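Local coordinates for protein-S-isoprenylcysteine O-methyltransferase (Tribolium castaneum, PDB 5V7P) that catalyses the S-adenosyl-L-methionine-dependent methylation of isoprenylated C-terminal cysteines of proteins, giving the cysteine methyl ester and S-adenosyl-L-homocysteine, at residues H196-H201 / S256-Q261; W206-S211 / V269-P274. One frame throughout, in Å; residues are numbered along the deposited sequence.

Both contacts tie a part of the cofactor site to the C-terminal end of the chain, and their segments alternate along the sequence, so the two connections cross. Contact 1 lies at the surface, on a loop that holds the adenine of S-adenosyl-L-homocysteine; contact 2 is partly buried, next to the homocysteine end of the same molecule. Their centres are about 15 Å apart, with nearest atoms about 6 Å from each other. The chemistry changes with the place: contact 1 is aromatic and aliphatic packing with no hydrogen bond across it, whereas contact 2 is held chiefly by donors of R208 and H209 on successive backbone carbonyls. Helix 260-268 starts within 256-261 and ends just before 269-274, linking the two contacts.

Contact 1 (H196-H201 / S256-Q261); sequences HVLVTH and SFFGQQ. With SAH (S-adenosyl-L-homocysteine), chain C; MPG ([(Z)-octadec-9-enyl] (2R)-2,3-bis(oxidanyl)propanoate), chain B.
L198 and F258 form the tightly packed part of this contact. L198 CB stands over the centre of the F258 ring, 3.9 Å from its centroid and almost on the ring normal, a clear CH-pi contact; the opposite face is covered by CB of the preceding residue, F257. The ring is thus clamped on both faces, and its far rim points at H196. F258 CZ sits 3.9 Å from H196 CD2, over one face of the imidazole toward its rim, in an edge-to-face pair with planes at 88°. The H196 carbonyl O lies at the edge of F258, near its plane, and F257 meets the imidazole obliquely to complete an aromatic cluster. With CG of H196 anti to the backbone N (chi1 -170°), the ring extends to the cofactor, where its NE2 donates to N3 of the adenine at 3.1 Å and 175°. V199 adds a pair of backbone bonds, from its N to adenine N1 at 3.0 Å and from adenine N6 to its O at 3.1 Å, while L198 CD1 packs against the base. With an alanine in place of F258, L198 CB would probably lose its aromatic platform and the H196 imidazole its edge-to-face partner, leaving the histidine freer to turn away from the adenine. The other side is loose: Q261 meets L198 CD2 with its backbone carbonyl and its CB, the CB at 3.9 Å, before its amide heads off, and the side chain of V197 starts away from 256-261, in an exposed position. In the fold, the adenine-binding loop that follows helix 156-180 rests where helix 231-258 ends and helix 260-268 begins, a junction turned by G259 with positive phi; K192 flanks both phenylalanines, and L198 also touches Y262 on helix 260-268.

Contact 2 (W206-S211 / V269-P274); sequences WFRHPS and VGTGIP. With SAH (S-adenosyl-L-homocysteine), chain C; D10 (decane), chain G.
The R208 guanidinium has T271 CG2 and the backbone of G270 and T271 over one face, and at its edge, near its plane, the carbonyl O of V269. NH1 of R208 donates to this V269 O; the modelled 2.5 Å is improbably short and its exact value doubtful. The H209 ring carries R208 CB over one face, meets T271 CB at its CD2 edge, 3.8 Å away, and at another edge accepts a bond to ND1 from the amino N of S-adenosyl-L-homocysteine, at 3.0 Å. W206 CB lies over one face of the F207 ring, whose CD1 comes obliquely to 3.4 Å from G272 CA, where a side chain would collide with F207. CG of H209 is anti to its carbonyl carbon (chi1 -50°), which lets the ring reach between T271 and the cofactor. E251 secures both R208 and H209, by a salt bridge to R208 NE and a hydrogen bond to H209 NE2.

Backbone bonds complete the join: R208 N donates to G270 O at 2.8 Å and 154°, and H209 N to T271 O at a longer 3.3 Å. One water bridges W206 O and G270 N.

H209 is the N-cap of helix 210-225, and the cofactor carboxylate lies at this helix start, its OXT bonded by S211 N at 3.0 Å and its O by S211 OG. R208 to Y212 spell RHPSY, the RHPxY motif of isoprenylcysteine methyltransferases.

Contact 1 (H196-H201 / S256-Q261)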
loop_
_atom_site.group_PDB
_atom_site.type_symbol
_atom_site.label_atom_id
_atom_site.label_comp_id
_atom_site.label_asym_id
_atom_site.label_seq_id
_atom_site.Cartn_x
_atom_site.Cartn_y
_atom_site.Cartn_z
ATOM N N HIS A 196 -19.559 -7.214 -8.252
ATOM C CA HIS A 196 -18.347 -7.920 -7.861
ATOM C C HIS A 196 -18.490 -9.400 -8.198
ATOM O O HIS A 196 -19.394 -10.074 -7.692
ATOM C CB HIS A 196 -18.085 -7.721 -6.370
ATOM C CG HIS A 196 -16.743 -8.208 -5.921
ATOM N ND1 HIS A 196 -16.331 -8.138 -4.608
ATOM C CD2 HIS A 196 -15.720 -8.768 -6.608
ATOM C CE1 HIS A 196 -15.114 -8.638 -4.504
ATOM N NE2 HIS A 196 -14.720 -9.028 -5.703
ATOM N N VAL A 197 -17.598 -9.903 -9.051
ATOM C CA VAL A 197 -17.626 -11.292 -9.483
ATOM C C VAL A 197 -16.299 -11.943 -9.120
ATOM O O VAL A 197 -15.287 -11.275 -8.895
ATOM C CB VAL A 197 -17.901 -11.428 -10.996
ATOM C CG1 VAL A 197 -19.280 -10.877 -11.336
ATOM C CG2 VAL A 197 -16.823 -10.717 -11.810
ATOM N N LEU A 198 -16.318 -13.270 -9.062
ATOM C CA LEU A 198 -15.120 -14.032 -8.746
ATOM C C LEU A 198 -14.254 -14.197 -9.988
ATOM O O LEU A 198 -14.750 -14.490 -11.079
ATOM C CB LEU A 198 -15.493 -15.399 -8.174
ATOM C CG LEU A 198 -14.333 -16.330 -7.817
ATOM C CD1 LEU A 198 -13.386 -15.679 -6.819
ATOM C CD2 LEU A 198 -14.866 -17.646 -7.267
ATOM N N VAL A 199 -12.951 -14.009 -9.810
ATOM C CA VAL A 199 -11.967 -14.077 -10.884
ATOM C C VAL A 199 -11.097 -15.297 -10.622
ATOM O O VAL A 199 -10.473 -15.406 -9.559
ATOM C CB VAL A 199 -11.114 -12.799 -10.958
ATOM C CG1 VAL A 199 -10.105 -12.887 -12.103
ATOM C CG2 VAL A 199 -12.005 -11.572 -11.114
ATOM N N THR A 200 -11.058 -16.218 -11.589
ATOM C CA THR A 200 -10.281 -17.445 -11.463
ATOM C C THR A 200 -9.433 -17.727 -12.697
ATOM O O THR A 200 -8.817 -18.797 -12.779
ATOM C CB THR A 200 -11.203 -18.643 -11.197
ATOM O OG1 THR A 200 -12.124 -18.789 -12.285
ATOM C CG2 THR A 200 -11.984 -18.448 -9.907
ATOM N N HIS A 201 -9.385 -16.808 -13.655
ATOM C CA HIS A 201 -8.642 -16.999 -14.889
ATOM C C HIS A 201 -7.386 -16.138 -14.886
ATOM O O HIS A 201 -7.193 -15.275 -14.023
ATOM C CB HIS A 201 -9.515 -16.669 -16.104
ATOM C CG HIS A 201 -9.894 -15.223 -16.203
ATOM N ND1 HIS A 201 -10.910 -14.667 -15.457
ATOM C CD2 HIS A 201 -9.396 -14.221 -16.967
ATOM C CE1 HIS A 201 -11.020 -13.384 -15.754
ATOM N NE2 HIS A 201 -10.113 -13.089 -16.668
ATOM N N SER A 256 -17.972 -15.320 2.207
ATOM C CA SER A 256 -19.331 -14.811 2.346
ATOM C C SER A 256 -19.849 -14.209 1.047
ATOM O O SER A 256 -21.067 -14.127 0.858
ATOM C CB SER A 256 -19.389 -13.767 3.461
ATOM O OG SER A 256 -18.660 -12.606 3.106
ATOM N N PHE A 257 -18.954 -13.790 0.152
ATOM C CA PHE A 257 -19.372 -13.250 -1.138
ATOM C C PHE A 257 -19.788 -14.361 -2.095
ATOM O O PHE A 257 -20.878 -14.315 -2.676
ATOM C CB PHE A 257 -18.239 -12.429 -1.764
ATOM C CG PHE A 257 -17.898 -11.164 -1.019
ATOM C CD1 PHE A 257 -18.667 -10.722 0.047
ATOM C CD2 PHE A 257 -16.801 -10.408 -1.403
ATOM C CE1 PHE A 257 -18.341 -9.556 0.716
ATOM C CE2 PHE A 257 -16.473 -9.243 -0.738
ATOM C CZ PHE A 257 -17.242 -8.817 0.322
ATOM N N PHE A 258 -18.930 -15.364 -2.273
ATOM C CA PHE A 258 -19.109 -16.362 -3.315
ATOM C C PHE A 258 -19.287 -17.776 -2.777
ATOM O O PHE A 258 -19.423 -18.712 -3.575
ATOM C CB PHE A 258 -17.919 -16.318 -4.282
ATOM C CG PHE A 258 -17.604 -14.937 -4.785
ATOM C CD1 PHE A 258 -18.454 -14.297 -5.673
ATOM C CD2 PHE A 258 -16.464 -14.275 -4.366
ATOM C CE1 PHE A 258 -18.169 -13.026 -6.135
ATOM C CE2 PHE A 258 -16.174 -13.004 -4.825
ATOM C CZ PHE A 258 -17.029 -12.380 -5.711
ATOM N N GLY A 259 -19.285 -17.959 -1.460
ATOM C CA GLY A 259 -19.638 -19.249 -0.889
ATOM C C GLY A 259 -18.775 -20.376 -1.424
ATOM O O GLY A 259 -17.541 -20.317 -1.397
ATOM N N GLN A 260 -19.438 -21.427 -1.917
ATOM C CA GLN A 260 -18.726 -22.630 -2.334
ATOM C C GLN A 260 -17.833 -22.375 -3.541
ATOM O O GLN A 260 -16.833 -23.079 -3.724
ATOM C CB GLN A 260 -19.723 -23.748 -2.645
ATOM C CG GLN A 260 -19.079 -25.100 -2.940
ATOM C CD GLN A 260 -18.424 -25.711 -1.719
ATOM O OE1 GLN A 260 -18.892 -25.533 -0.596
ATOM N NE2 GLN A 260 -17.329 -26.431 -1.934
ATOM N N GLN A 261 -18.172 -21.392 -4.377
ATOM C CA GLN A 261 -17.319 -21.085 -5.522
ATOM C C GLN A 261 -15.910 -20.723 -5.075
ATOM O O GLN A 261 -14.928 -21.132 -5.705
ATOM C CB GLN A 261 -17.926 -19.954 -6.353
ATOM C CG GLN A 261 -18.914 -20.423 -7.414
ATOM C CD GLN A 261 -20.234 -20.888 -6.828
ATOM O OE1 GLN A 261 -20.508 -22.087 -6.754
ATOM N NE2 GLN A 261 -21.064 -19.939 -6.415
HETATM N N SAH C . -5.955 -10.529 -3.191
HETATM C CA SAH C . -6.047 -10.295 -4.626
HETATM C CB SAH C . -6.752 -8.973 -4.906
HETATM C CG SAH C . -6.196 -7.780 -4.133
HETATM S SD SAH C . -7.252 -6.320 -4.334
HETATM C C SAH C . -4.663 -10.299 -5.270
HETATM O O SAH C . -3.642 -10.214 -4.585
HETATM O OXT SAH C . -4.527 -10.385 -6.491
HETATM C "C5'" SAH C . -8.321 -6.707 -2.918
HETATM C "C4'" SAH C . -9.783 -6.906 -3.297
HETATM O "O4'" SAH C . -9.895 -7.894 -4.302
HETATM C "C3'" SAH C . -10.585 -7.385 -2.096
HETATM O "O3'" SAH C . -11.634 -6.488 -1.810
HETATM C "C2'" SAH C . -11.123 -8.749 -2.475
HETATM O "O2'" SAH C . -12.483 -8.876 -2.127
HETATM C "C1'" SAH C . -10.903 -8.834 -3.984
HETATM N N9 SAH C . -10.498 -10.176 -4.448
HETATM C C8 SAH C . -9.518 -10.983 -3.932
HETATM N N7 SAH C . -9.459 -12.121 -4.659
HETATM C C5 SAH C . -10.387 -12.050 -5.636
HETATM C C6 SAH C . -10.749 -12.930 -6.645
HETATM N N6 SAH C . -10.135 -14.102 -6.778
HETATM N N1 SAH C . -11.759 -12.575 -7.510
HETATM C C2 SAH C . -12.400 -11.363 -7.377
HETATM N N3 SAH C . -12.034 -10.495 -6.372
HETATM C C4 SAH C . -11.045 -10.835 -5.516
HETATM C C2 MPG B . -4.794 -8.926 -18.716
HETATM C C3 MPG B . -3.702 -9.371 -19.691
HETATM C C4 MPG B . -2.360 -8.760 -19.296
HETATM C C5 MPG B . -1.237 -9.620 -19.870
HETATM C C6 MPG B . 0.048 -8.799 -19.976
HETATM C C7 MPG B . 1.225 -9.734 -20.245
HETATM C C8 MPG B . 2.529 -9.064 -19.820
HETATM C C9 MPG B . 3.638 -9.471 -20.791
HETATM C C10 MPG B . 4.722 -8.739 -20.955
HETATM C C11 MPG B . 4.937 -7.435 -20.185
HETATM C C12 MPG B . 6.418 -7.057 -20.205
HETATM C C13 MPG B . 6.563 -5.549 -20.403
HETATM C C14 MPG B . 7.999 -5.135 -20.091
HETATM O O1 MPG B . -7.176 -8.786 -18.803
HETATM C C1 MPG B . -6.009 -8.384 -19.467
HETATM C CXD MPG B . -9.680 -8.640 -19.165
HETATM O O2 MPG B . -10.635 -7.810 -18.566
HETATM C C21 MPG B . -9.656 -9.993 -18.458
HETATM O O3 MPG B . -10.966 -10.398 -18.169
HETATM O O4 MPG B . -8.194 -6.816 -19.167
HETATM C CX3 MPG B . -8.302 -7.991 -19.050
#

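Contact 2 (W206-S211 / V269-P274)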
loop_
_atom_site.group_PDB
_atom_site.type_symbol
_atom_site.label_atom_id
_atom_site.label_comp_id
_atom_site.label_asym_id
_atom_site.label_seq_id
_atom_site.Cartn_x
_atom_site.Cartn_y
_atom_site.Cartn_z
ATOM N N TRP A 206 -3.100 -19.226 -11.403
ATOM C CA TRP A 206 -1.847 -19.645 -10.782
ATOM C C TRP A 206 -1.896 -19.462 -9.270
ATOM O O TRP A 206 -1.556 -20.379 -8.513
ATOM C CB TRP A 206 -0.673 -18.848 -11.360
ATOM C CG TRP A 206 -0.572 -18.859 -12.854
ATOM C CD1 TRP A 206 -1.219 -19.690 -13.722
ATOM C CD2 TRP A 206 0.227 -17.983 -13.658
ATOM N NE1 TRP A 206 -0.871 -19.387 -15.017
ATOM C CE2 TRP A 206 0.016 -18.342 -15.005
ATOM C CE3 TRP A 206 1.100 -16.929 -13.370
ATOM C CZ2 TRP A 206 0.648 -17.686 -16.059
ATOM C CZ3 TRP A 206 1.726 -16.279 -14.418
ATOM C CH2 TRP A 206 1.497 -16.660 -15.746
ATOM N N PHE A 207 -2.306 -18.278 -8.820
ATOM C CA PHE A 207 -2.353 -17.939 -7.406
ATOM C C PHE A 207 -3.692 -17.292 -7.087
ATOM O O PHE A 207 -4.314 -16.659 -7.944
ATOM C CB PHE A 207 -1.223 -16.974 -7.017
ATOM C CG PHE A 207 0.087 -17.261 -7.692
ATOM C CD1 PHE A 207 0.894 -18.299 -7.258
ATOM C CD2 PHE A 207 0.519 -16.480 -8.751
ATOM C CE1 PHE A 207 2.103 -18.558 -7.874
ATOM C CE2 PHE A 207 1.727 -16.736 -9.371
ATOM C CZ PHE A 207 2.520 -17.775 -8.931
ATOM N N ARG A 208 -4.129 -17.451 -5.838
ATOM C CA ARG A 208 -5.345 -16.789 -5.388
ATOM C C ARG A 208 -5.135 -15.303 -5.130
ATOM O O ARG A 208 -6.104 -14.537 -5.168
ATOM C CB ARG A 208 -5.876 -17.458 -4.117
ATOM C CG ARG A 208 -6.166 -18.939 -4.282
ATOM C CD ARG A 208 -7.304 -19.390 -3.382
ATOM N NE ARG A 208 -7.001 -19.221 -1.963
ATOM C CZ ARG A 208 -6.412 -20.134 -1.194
ATOM N NH1 ARG A 208 -6.043 -21.304 -1.694
ATOM N NH2 ARG A 208 -6.187 -19.874 0.088
ATOM N N HIS A 209 -3.899 -14.878 -4.883
ATOM C CA HIS A 209 -3.586 -13.482 -4.580
ATOM C C HIS A 209 -2.354 -13.051 -5.366
ATOM O O HIS A 209 -1.322 -12.693 -4.791
ATOM C CB HIS A 209 -3.379 -13.299 -3.078
ATOM C CG HIS A 209 -4.479 -13.889 -2.249
ATOM N ND1 HIS A 209 -5.705 -13.278 -2.096
ATOM C CD2 HIS A 209 -4.542 -15.041 -1.541
ATOM C CE1 HIS A 209 -6.473 -14.025 -1.324
ATOM N NE2 HIS A 209 -5.791 -15.100 -0.975
ATOM N N PRO A 210 -2.437 -13.058 -6.700
ATOM C CA PRO A 210 -1.245 -12.753 -7.508
ATOM C C PRO A 210 -0.712 -11.344 -7.307
ATOM O O PRO A 210 0.495 -11.125 -7.471
ATOM C CB PRO A 210 -1.733 -12.975 -8.948
ATOM C CG PRO A 210 -3.216 -12.791 -8.880
ATOM C CD PRO A 210 -3.627 -13.300 -7.533
ATOM N N SER A 211 -1.566 -10.376 -6.968
ATOM C CA SER A 211 -1.069 -9.023 -6.738
ATOM C C SER A 211 -0.248 -8.955 -5.456
ATOM O O SER A 211 0.743 -8.222 -5.387
ATOM C CB SER A 211 -2.230 -8.027 -6.698
ATOM O OG SER A 211 -2.741 -7.864 -5.386
ATOM N N VAL A 269 -6.375 -23.853 -6.120
ATOM C CA VAL A 269 -5.297 -22.886 -6.282
ATOM C C VAL A 269 -4.818 -22.440 -4.909
ATOM O O VAL A 269 -5.626 -22.195 -4.005
ATOM C CB VAL A 269 -5.755 -21.670 -7.118
ATOM C CG1 VAL A 269 -4.590 -20.723 -7.378
ATOM C CG2 VAL A 269 -6.375 -22.130 -8.433
ATOM N N GLY A 270 -3.495 -22.335 -4.754
ATOM C CA GLY A 270 -2.918 -21.822 -3.529
ATOM C C GLY A 270 -2.815 -20.307 -3.531
ATOM O O GLY A 270 -3.042 -19.643 -4.541
ATOM N N THR A 271 -2.462 -19.760 -2.364
ATOM C CA THR A 271 -2.375 -18.310 -2.223
ATOM C C THR A 271 -1.260 -17.735 -3.089
ATOM O O THR A 271 -1.418 -16.664 -3.685
ATOM C CB THR A 271 -2.155 -17.930 -0.758
ATOM O OG1 THR A 271 -0.921 -18.489 -0.290
ATOM C CG2 THR A 271 -3.306 -18.428 0.111
ATOM N N GLY A 272 -0.125 -18.424 -3.163
ATOM C CA GLY A 272 1.019 -17.968 -3.925
ATOM C C GLY A 272 2.184 -17.504 -3.081
ATOM O O GLY A 272 3.289 -17.352 -3.616
ATOM N N ILE A 273 1.983 -17.276 -1.791
ATOM C CA ILE A 273 3.054 -16.909 -0.869
ATOM C C ILE A 273 3.331 -18.113 0.023
ATOM O O ILE A 273 2.390 -18.664 0.604
ATOM C CB ILE A 273 2.690 -15.676 -0.020
ATOM C CG1 ILE A 273 2.521 -14.456 -0.931
ATOM C CG2 ILE A 273 3.774 -15.414 1.034
ATOM C CD1 ILE A 273 2.090 -13.186 -0.220
ATOM N N PRO A 274 4.583 -18.550 0.162
ATOM C CA PRO A 274 4.850 -19.753 0.961
ATOM C C PRO A 274 4.390 -19.601 2.404
ATOM O O PRO A 274 4.539 -18.543 3.019
ATOM C CB PRO A 274 6.374 -19.908 0.874
ATOM C CG PRO A 274 6.765 -19.166 -0.351
ATOM C CD PRO A 274 5.812 -18.018 -0.451
HETATM N N SAH C . -5.955 -10.529 -3.191
HETATM C CA SAH C . -6.047 -10.295 -4.626
HETATM C CB SAH C . -6.752 -8.973 -4.906
HETATM C CG SAH C . -6.196 -7.780 -4.133
HETATM S SD SAH C . -7.252 -6.320 -4.334
HETATM C C SAH C . -4.663 -10.299 -5.270
HETATM O O SAH C . -3.642 -10.214 -4.585
HETATM O OXT SAH C . -4.527 -10.385 -6.491
HETATM C "C5'" SAH C . -8.321 -6.707 -2.918
HETATM C "C4'" SAH C . -9.783 -6.906 -3.297
HETATM O "O4'" SAH C . -9.895 -7.894 -4.302
HETATM C "C3'" SAH C . -10.585 -7.385 -2.096
HETATM O "O3'" SAH C . -11.634 -6.488 -1.810
HETATM C "C2'" SAH C . -11.123 -8.749 -2.475
HETATM O "O2'" SAH C . -12.483 -8.876 -2.127
HETATM C "C1'" SAH C . -10.903 -8.834 -3.984
HETATM N N9 SAH C . -10.498 -10.176 -4.448
HETATM C C8 SAH C . -9.518 -10.983 -3.932
HETATM N N7 SAH C . -9.459 -12.121 -4.659
HETATM C C5 SAH C . -10.387 -12.050 -5.636
HETATM C C6 SAH C . -10.749 -12.930 -6.645
HETATM N N6 SAH C . -10.135 -14.102 -6.778
HETATM N N1 SAH C . -11.759 -12.575 -7.510
HETATM C C2 SAH C . -12.400 -11.363 -7.377
HETATM N N3 SAH C . -12.034 -10.495 -6.372
HETATM C C4 SAH C . -11.045 -10.835 -5.516
HETATM C C1 D10 G . -1.855 -22.023 0.065
HETATM C C2 D10 G . -0.361 -22.278 -0.103
HETATM C C3 D10 G . 0.150 -21.475 -1.295
HETATM C C4 D10 G . 1.676 -21.407 -1.253
HETATM C C5 D10 G . 2.202 -21.281 -2.679
HETATM C C6 D10 G . 3.686 -20.924 -2.653
HETATM C C7 D10 G . 4.346 -21.421 -3.938
HETATM C C8 D10 G . 5.491 -20.487 -4.322
HETATM C C9 D10 G . 4.971 -19.414 -5.274
HETATM C C10 D10 G . 5.768 -18.127 -5.077
HETATM O O HOH W 1 -1.859 -22.727 -6.904
#